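Local coordinates for protein ATP-dependent RNA helicase HrpB (Escherichia coli, PDB 6EUD) that hydrolyses ATP to ADP and phosphate as a DExH-box RNA helicase of the DEAH/RHA type that binds single-stranded RNA, at residues 57-62 with 125-130; 424-429 with 493-498. All coordinates share one frame; numbering follows the deposited sequence.

Overall arrangement
Both contacts lie in one chain and follow each other in series: contact 1 closes before contact 2 opens. Contact 1 (57-62 with 125-130) sits at the C-terminal ends of two neighbouring parallel strands, 53-57 and 120-125, in the interior of the eight-stranded sheet of the ATP-binding helicase domain, and carries the DEFH box. Contact 2 (424-429 with 493-498) is a helix pair in the run of helices between strands 406-407 and 503-506. Their centres are 32 Å apart and their nearest atoms about 17 Å, so neither touches the other. Contact 1 holds the DEFH box beside the predicted ATP-binding loop, whereas contact 2 is internal packing away from the annotated sites.

Contact 1: residues 57-62 with 125-130; sequences LEPRRL and LDEFHE
Leu57 and Leu125 form a parallel beta bridge at the ends of their strands, and the last backbone bond between the segments follows at once: Asp126 N donates to Leu57 O at 3.2 Å, with an N-H...O angle of 151°. Beyond it the two chains splay apart and side chains take over.

Apolar contact is modest. Leu57 CD2 meets Leu125 CD2 at 3.9 Å on the same face of the sheet, and the Pro59 ring packs its CD against Glu127 CG at 4.0 Å.

The acidic groups are crowded. Glu58 OE2 comes to 2.9 Å from Asp126 OD1 although both are acceptors, the two carboxylate planes standing 78° apart. Glu58 reaches there through a bend at chi2 (-68°), which turns its end back toward the second segment. Asp126 OD1 is also hydrogen-bonded to Ser37, and Glu127 forms a salt bridge with Lys36; both partners belong to the predicted ATP-binding P-loop, so the first two residues of the DEFH box, the Walker B motif, are tied directly to it.

Farther out, Arg60 and Glu130 make a loose salt bridge. Arg60 NH2 lies 3.4 Å from Glu130 OE1 in a weak bond, and NH1 bonds weakly to OE2. The carboxylate sits at the guanidinium edge but is strongly twisted against its plane, while Pro59 CG rests over one guanidinium face. Glu130 OE2 also touches Pro59 CB at 3.2 Å.

Around this contact, strand 99-102 flanks 53-57 and strand 154-159 flanks 120-125. Helix 133-145 packs against both leucines, and helix 61-74 starts just after Arg60, its N-cap residue.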
ATOM      1  N   LEU A  57      14.228  20.987   6.183  1.00 63.60           N
ATOM      2  CA  LEU A  57      13.608  19.731   6.624  1.00 59.27           C
ATOM      3  C   LEU A  57      14.651  18.648   6.806  1.00 56.81           C
ATOM      4  O   LEU A  57      15.480  18.432   5.925  1.00 52.73           O
ATOM      5  CB  LEU A  57      12.549  19.250   5.623  1.00 56.72           C
ATOM      6  CG  LEU A  57      11.921  17.878   5.935  1.00 53.32           C
ATOM      7  CD1 LEU A  57      11.147  17.929   7.242  1.00 54.94           C
ATOM      8  CD2 LEU A  57      11.019  17.374   4.806  1.00 48.19           C
ATOM      9  N   GLU A  58      14.603  17.964   7.947  1.00 59.77           N
ATOM     10  CA  GLU A  58      15.479  16.827   8.203  1.00 61.97           C
ATOM     11  C   GLU A  58      14.633  15.587   8.484  1.00 63.96           C
ATOM     12  O   GLU A  58      13.577  15.690   9.088  1.00 63.73           O
ATOM     13  CB  GLU A  58      16.421  17.131   9.370  1.00 67.43           C
ATOM     14  CG  GLU A  58      17.364  18.313   9.122  1.00 69.55           C
ATOM     15  CD  GLU A  58      18.410  18.027   8.052  1.00 67.36           C
ATOM     16  OE1 GLU A  58      18.745  16.839   7.861  1.00 66.10           O
ATOM     17  OE2 GLU A  58      18.901  18.989   7.411  1.00 66.82           O
ATOM     18  N   PRO A  59      15.101  14.407   8.052  1.00 68.55           N
ATOM     19  CA  PRO A  59      14.276  13.190   8.083  1.00 64.82           C
ATOM     20  C   PRO A  59      13.961  12.696   9.490  1.00 67.08           C
ATOM     21  O   PRO A  59      12.868  12.201   9.708  1.00 69.50           O
ATOM     22  CB  PRO A  59      15.135  12.167   7.347  1.00 68.42           C
ATOM     23  CG  PRO A  59      16.556  12.637   7.597  1.00 74.32           C
ATOM     24  CD  PRO A  59      16.492  14.134   7.638  1.00 70.50           C
ATOM     25  N   ARG A  60      14.889  12.805  10.428  1.00 73.54           N
ATOM     26  CA  ARG A  60      14.589  12.396  11.798  1.00 84.56           C
ATOM     27  C   ARG A  60      14.968  13.453  12.811  1.00 93.98           C
ATOM     28  O   ARG A  60      15.680  14.406  12.491  1.00 97.87           O
ATOM     29  CB  ARG A  60      15.298  11.097  12.151  1.00 87.75           C
ATOM     30  CG  ARG A  60      14.716   9.870  11.478  1.00 89.00           C
ATOM     31  CD  ARG A  60      15.782   8.796  11.385  1.00 91.64           C
ATOM     32  NE  ARG A  60      16.986   9.328  10.753  1.00 91.02           N
ATOM     33  CZ  ARG A  60      17.230   9.268   9.448  1.00 88.06           C
ATOM     34  NH1 ARG A  60      16.356   8.683   8.637  1.00 83.42           N
ATOM     35  NH2 ARG A  60      18.347   9.784   8.953  1.00 89.81           N
ATOM     36  N   ARG A  61      14.494  13.264  14.038  1.00101.02           N
ATOM     37  CA  ARG A  61      14.735  14.207  15.121  1.00110.53           C
ATOM     38  C   ARG A  61      16.226  14.375  15.402  1.00114.32           C
ATOM     39  O   ARG A  61      16.708  15.481  15.650  1.00117.54           O
ATOM     40  CB  ARG A  61      14.020  13.740  16.390  1.00117.55           C
ATOM     41  CG  ARG A  61      13.738  14.826  17.423  1.00123.33           C
ATOM     42  CD  ARG A  61      13.046  14.217  18.618  1.00129.35           C
ATOM     43  NE  ARG A  61      13.415  12.808  18.741  1.00134.19           N
ATOM     44  CZ  ARG A  61      12.575  11.829  19.065  1.00137.31           C
ATOM     45  NH1 ARG A  61      11.296  12.096  19.306  1.00137.35           N
ATOM     46  NH2 ARG A  61      13.013  10.578  19.150  1.00138.96           N
ATOM     47  N   LEU A  62      16.964  13.275  15.337  1.00112.80           N
ATOM     48  CA  LEU A  62      18.370  13.288  15.732  1.00112.49           C
ATOM     49  C   LEU A  62      19.219  14.035  14.724  1.00109.11           C
ATOM     50  O   LEU A  62      20.153  14.743  15.092  1.00111.77           O
ATOM     51  CB  LEU A  62      18.886  11.863  15.899  1.00115.12           C
ATOM     52  CG  LEU A  62      17.823  10.856  16.341  1.00114.08           C
ATOM     53  CD1 LEU A  62      18.371   9.451  16.214  1.00110.12           C
ATOM     54  CD2 LEU A  62      17.359  11.130  17.773  1.00120.00           C
ATOM     55  N   LEU A 125      14.907  20.713   1.244  1.00 57.93           N
ATOM     56  CA  LEU A 125      14.580  19.338   1.600  1.00 52.59           C
ATOM     57  C   LEU A 125      15.846  18.490   1.630  1.00 54.30           C
ATOM     58  O   LEU A 125      16.362  18.086   0.585  1.00 53.33           O
ATOM     59  CB  LEU A 125      13.574  18.742   0.613  1.00 51.60           C
ATOM     60  CG  LEU A 125      12.266  19.503   0.391  1.00 40.52           C
ATOM     61  CD1 LEU A 125      11.412  18.783  -0.623  1.00 38.49           C
ATOM     62  CD2 LEU A 125      11.529  19.652   1.696  1.00 40.91           C
ATOM     63  N   ASP A 126      16.336  18.210   2.833  1.00 53.52           N
ATOM     64  CA  ASP A 126      17.613  17.539   2.983  1.00 57.12           C
ATOM     65  C   ASP A 126      17.454  16.016   3.032  1.00 54.64           C
ATOM     66  O   ASP A 126      16.384  15.514   3.347  1.00 52.74           O
ATOM     67  CB  ASP A 126      18.323  18.059   4.239  1.00 63.20           C
ATOM     68  CG  ASP A 126      19.808  17.793   4.219  1.00 69.62           C
ATOM     69  OD1 ASP A 126      20.402  17.697   5.308  1.00 73.55           O
ATOM     70  OD2 ASP A 126      20.383  17.669   3.113  1.00 73.45           O
ATOM     71  N   GLU A 127      18.534  15.303   2.716  1.00 58.74           N
ATOM     72  CA  GLU A 127      18.553  13.841   2.667  1.00 61.09           C
ATOM     73  C   GLU A 127      17.391  13.301   1.839  1.00 53.98           C
ATOM     74  O   GLU A 127      16.739  12.340   2.224  1.00 53.06           O
ATOM     75  CB  GLU A 127      18.527  13.255   4.081  1.00 70.70           C
ATOM     76  CG  GLU A 127      19.516  13.923   5.033  1.00 87.95           C
ATOM     77  CD  GLU A 127      20.975  13.768   4.601  1.00102.79           C
ATOM     78  OE1 GLU A 127      21.332  12.713   4.035  1.00111.32           O
ATOM     79  OE2 GLU A 127      21.770  14.706   4.826  1.00112.02           O
ATOM     80  N   PHE A 128      17.147  13.921   0.688  1.00 50.21           N
ATOM     81  CA  PHE A 128      15.991  13.563  -0.131  1.00 46.61           C
ATOM     82  C   PHE A 128      16.065  12.145  -0.713  1.00 43.95           C
ATOM     83  O   PHE A 128      15.045  11.538  -1.024  1.00 45.97           O
ATOM     84  CB  PHE A 128      15.804  14.557  -1.282  1.00 44.79           C
ATOM     85  CG  PHE A 128      14.489  14.393  -1.986  1.00 41.69           C
ATOM     86  CD1 PHE A 128      14.393  13.654  -3.155  1.00 40.38           C
ATOM     87  CD2 PHE A 128      13.332  14.944  -1.447  1.00 41.17           C
ATOM     88  CE1 PHE A 128      13.166  13.474  -3.781  1.00 35.57           C
ATOM     89  CE2 PHE A 128      12.109  14.773  -2.072  1.00 38.53           C
ATOM     90  CZ  PHE A 128      12.037  14.030  -3.244  1.00 36.16           C
ATOM     91  N   HIS A 129      17.275  11.632  -0.868  1.00 42.36           N
ATOM     92  CA  HIS A 129      17.491  10.305  -1.422  1.00 45.94           C
ATOM     93  C   HIS A 129      16.851   9.191  -0.582  1.00 49.46           C
ATOM     94  O   HIS A 129      16.684   8.074  -1.068  1.00 48.53           O
ATOM     95  CB  HIS A 129      18.980  10.046  -1.540  1.00 45.66           C
ATOM     96  CG  HIS A 129      19.687  10.158  -0.234  1.00 51.68           C
ATOM     97  ND1 HIS A 129      20.151  11.359   0.258  1.00 53.90           N
ATOM     98  CD2 HIS A 129      19.961   9.229   0.710  1.00 54.28           C
ATOM     99  CE1 HIS A 129      20.700  11.159   1.443  1.00 56.72           C
ATOM    100  NE2 HIS A 129      20.602   9.875   1.738  1.00 56.11           N
ATOM    101  N   GLU A 130      16.512   9.492   0.671  1.00 53.00           N
ATOM    102  CA  GLU A 130      15.917   8.502   1.578  1.00 54.37           C
ATOM    103  C   GLU A 130      14.461   8.258   1.237  1.00 47.00           C
ATOM    104  O   GLU A 130      13.863   7.282   1.672  1.00 49.63           O
ATOM    105  CB  GLU A 130      16.050   8.940   3.038  1.00 60.45           C
ATOM    106  CG  GLU A 130      17.486   8.888   3.564  1.00 72.66           C
ATOM    107  CD  GLU A 130      17.593   9.217   5.047  1.00 79.15           C
ATOM    108  OE1 GLU A 130      18.426   8.596   5.736  1.00 84.76           O
ATOM    109  OE2 GLU A 130      16.857  10.099   5.526  1.00 78.71           O
TER

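Contact 2: residues 424-429 with 493-498; sequences AAMLVS and PLLAGA
This is a helix-helix packing contact between the C-terminal parts of helices 421-429 and 491-498, away from the annotated sites, in the run of helices between strands 406-407 and 503-506. The short axes approach to 8.6 Å and run at 133° to each other, closer to antiparallel than parallel.

Met426 is the hub, with the second helix's Leu494, Leu495 and Ala498 all meeting its side chain. Its CG stands anti to the backbone N (chi1 -174°), and chi2 is also extended, which carries the chain out across the interface. CB touches Ala498 CB at 4.0 Å; Met426 and Ala498 have the nearest CA atoms across the two segments, 5.5 Å apart. One atom farther out, CG lies 3.8 Å from Leu494 CB and 3.5 Å from Leu494 O; the methionine and Leu494 side chains cross at about a right angle. The sulfur then reaches Leu495 CD2 at 4.0 Å, the two side chains lying alongside and pointing the same way. Met426 also touches Ile442 and Ala443 of helix 433-447, which thus shares this apolar side chain.

Near the other end of the contact, Leu494 CD2 packs against Ser429 OG. That hydroxyl donates to Met426 O, one turn back in its own helix, with chi1 (74°) placing OG between the backbone N and the carbonyl carbon. A water donates to Ser429 OG at 2.7 Å and to Leu494 O at 2.8 Å, linking the two helices.

No direct hydrogen bond joins the segments: van der Waals packing around the methionine does most of the joining, while the water supplies the polar link and gives the Leu494 carbonyl a donor beside a mostly apolar interface.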
ATOM      1  N   ALA A 424      -6.434  10.683  16.292  1.00 32.68           N
ATOM      2  CA  ALA A 424      -7.157  11.943  16.150  1.00 31.66           C
ATOM      3  C   ALA A 424      -8.659  11.718  16.275  1.00 34.87           C
ATOM      4  O   ALA A 424      -9.350  12.506  16.915  1.00 36.23           O
ATOM      5  CB  ALA A 424      -6.838  12.604  14.814  1.00 28.35           C
ATOM      6  N   ALA A 425      -9.146  10.646  15.643  1.00 30.72           N
ATOM      7  CA  ALA A 425     -10.546  10.251  15.690  1.00 30.99           C
ATOM      8  C   ALA A 425     -10.979  10.004  17.137  1.00 35.29           C
ATOM      9  O   ALA A 425     -12.050  10.446  17.572  1.00 39.05           O
ATOM     10  CB  ALA A 425     -10.770   9.000  14.842  1.00 29.20           C
ATOM     11  N   MET A 426     -10.131   9.307  17.883  1.00 32.40           N
ATOM     12  CA  MET A 426     -10.406   9.025  19.280  1.00 35.94           C
ATOM     13  C   MET A 426     -10.566  10.322  20.081  1.00 35.93           C
ATOM     14  O   MET A 426     -11.531  10.490  20.817  1.00 37.74           O
ATOM     15  CB  MET A 426      -9.295   8.158  19.860  1.00 37.35           C
ATOM     16  CG  MET A 426      -9.524   7.667  21.283  1.00 40.87           C
ATOM     17  SD  MET A 426      -8.175   6.538  21.740  1.00 45.64           S
ATOM     18  CE  MET A 426      -6.775   7.644  21.508  1.00 33.00           C
ATOM     19  N   LEU A 427      -9.629  11.243  19.910  1.00 33.81           N
ATOM     20  CA  LEU A 427      -9.647  12.500  20.629  1.00 38.76           C
ATOM     21  C   LEU A 427     -10.914  13.310  20.352  1.00 42.67           C
ATOM     22  O   LEU A 427     -11.559  13.804  21.280  1.00 41.30           O
ATOM     23  CB  LEU A 427      -8.405  13.316  20.271  1.00 40.11           C
ATOM     24  CG  LEU A 427      -7.159  12.835  21.012  1.00 41.05           C
ATOM     25  CD1 LEU A 427      -5.891  13.320  20.316  1.00 44.10           C
ATOM     26  CD2 LEU A 427      -7.206  13.298  22.467  1.00 34.75           C
ATOM     27  N   VAL A 428     -11.261  13.415  19.069  1.00 40.18           N
ATOM     28  CA  VAL A 428     -12.386  14.215  18.598  1.00 35.06           C
ATOM     29  C   VAL A 428     -13.723  13.570  18.996  1.00 33.15           C
ATOM     30  O   VAL A 428     -14.734  14.239  19.101  1.00 36.70           O
ATOM     31  CB  VAL A 428     -12.274  14.429  17.036  1.00 39.56           C
ATOM     32  CG1 VAL A 428     -13.509  15.040  16.438  1.00 43.78           C
ATOM     33  CG2 VAL A 428     -11.104  15.333  16.706  1.00 33.46           C
ATOM     34  N   SER A 429     -13.723  12.270  19.253  1.00 36.83           N
ATOM     35  CA  SER A 429     -14.952  11.580  19.660  1.00 36.95           C
ATOM     36  C   SER A 429     -15.247  11.727  21.171  1.00 38.81           C
ATOM     37  O   SER A 429     -16.330  11.363  21.639  1.00 40.85           O
ATOM     38  CB  SER A 429     -14.878  10.089  19.284  1.00 37.32           C
ATOM     39  OG  SER A 429     -14.006   9.363  20.147  1.00 41.04           O
ATOM     40  N   PRO A 493     -14.757   2.718  25.548  1.00 38.25           N
ATOM     41  CA  PRO A 493     -15.547   3.235  24.418  1.00 40.84           C
ATOM     42  C   PRO A 493     -14.762   4.164  23.467  1.00 42.45           C
ATOM     43  O   PRO A 493     -15.021   4.144  22.264  1.00 45.91           O
ATOM     44  CB  PRO A 493     -16.692   3.979  25.101  1.00 39.26           C
ATOM     45  CG  PRO A 493     -16.172   4.300  26.473  1.00 41.48           C
ATOM     46  CD  PRO A 493     -15.265   3.186  26.852  1.00 39.21           C
ATOM     47  N   LEU A 494     -13.804   4.929  23.980  1.00 39.04           N
ATOM     48  CA  LEU A 494     -12.911   5.722  23.120  1.00 37.33           C
ATOM     49  C   LEU A 494     -12.092   4.853  22.160  1.00 36.90           C
ATOM     50  O   LEU A 494     -11.970   5.150  20.967  1.00 41.11           O
ATOM     51  CB  LEU A 494     -11.970   6.557  23.987  1.00 37.33           C
ATOM     52  CG  LEU A 494     -12.654   7.669  24.786  1.00 36.52           C
ATOM     53  CD1 LEU A 494     -11.713   8.154  25.857  1.00 35.04           C
ATOM     54  CD2 LEU A 494     -13.047   8.810  23.870  1.00 36.63           C
ATOM     55  N   LEU A 495     -11.527   3.779  22.688  1.00 31.85           N
ATOM     56  CA  LEU A 495     -10.797   2.831  21.874  1.00 38.62           C
ATOM     57  C   LEU A 495     -11.686   2.132  20.855  1.00 41.78           C
ATOM     58  O   LEU A 495     -11.310   1.977  19.691  1.00 44.63           O
ATOM     59  CB  LEU A 495     -10.139   1.771  22.747  1.00 40.14           C
ATOM     60  CG  LEU A 495      -8.754   1.989  23.327  1.00 38.17           C
ATOM     61  CD1 LEU A 495      -8.225   0.634  23.806  1.00 35.87           C
ATOM     62  CD2 LEU A 495      -7.805   2.635  22.323  1.00 34.49           C
ATOM     63  N   ALA A 496     -12.850   1.687  21.322  1.00 40.98           N
ATOM     64  CA  ALA A 496     -13.827   0.983  20.494  1.00 42.27           C
ATOM     65  C   ALA A 496     -14.102   1.711  19.181  1.00 44.34           C
ATOM     66  O   ALA A 496     -14.213   1.074  18.144  1.00 49.93           O
ATOM     67  CB  ALA A 496     -15.139   0.782  21.264  1.00 39.46           C
ATOM     68  N   GLY A 497     -14.199   3.039  19.227  1.00 38.58           N
ATOM     69  CA  GLY A 497     -14.463   3.820  18.035  1.00 37.57           C
ATOM     70  C   GLY A 497     -13.320   3.780  17.032  1.00 40.96           C
ATOM     71  O   GLY A 497     -13.527   3.489  15.851  1.00 45.30           O
ATOM     72  N   ALA A 498     -12.105   4.039  17.513  1.00 33.51           N
ATOM     73  CA  ALA A 498     -10.957   4.192  16.637  1.00 32.91           C
ATOM     74  C   ALA A 498     -10.250   2.871  16.308  1.00 32.05           C
ATOM     75  O   ALA A 498      -9.442   2.820  15.388  1.00 32.70           O
ATOM     76  CB  ALA A 498      -9.969   5.169  17.254  1.00 25.57           C
TER
HETATM   77  O   HOH W   1     -13.534   6.784  19.348  1.00 40.75           O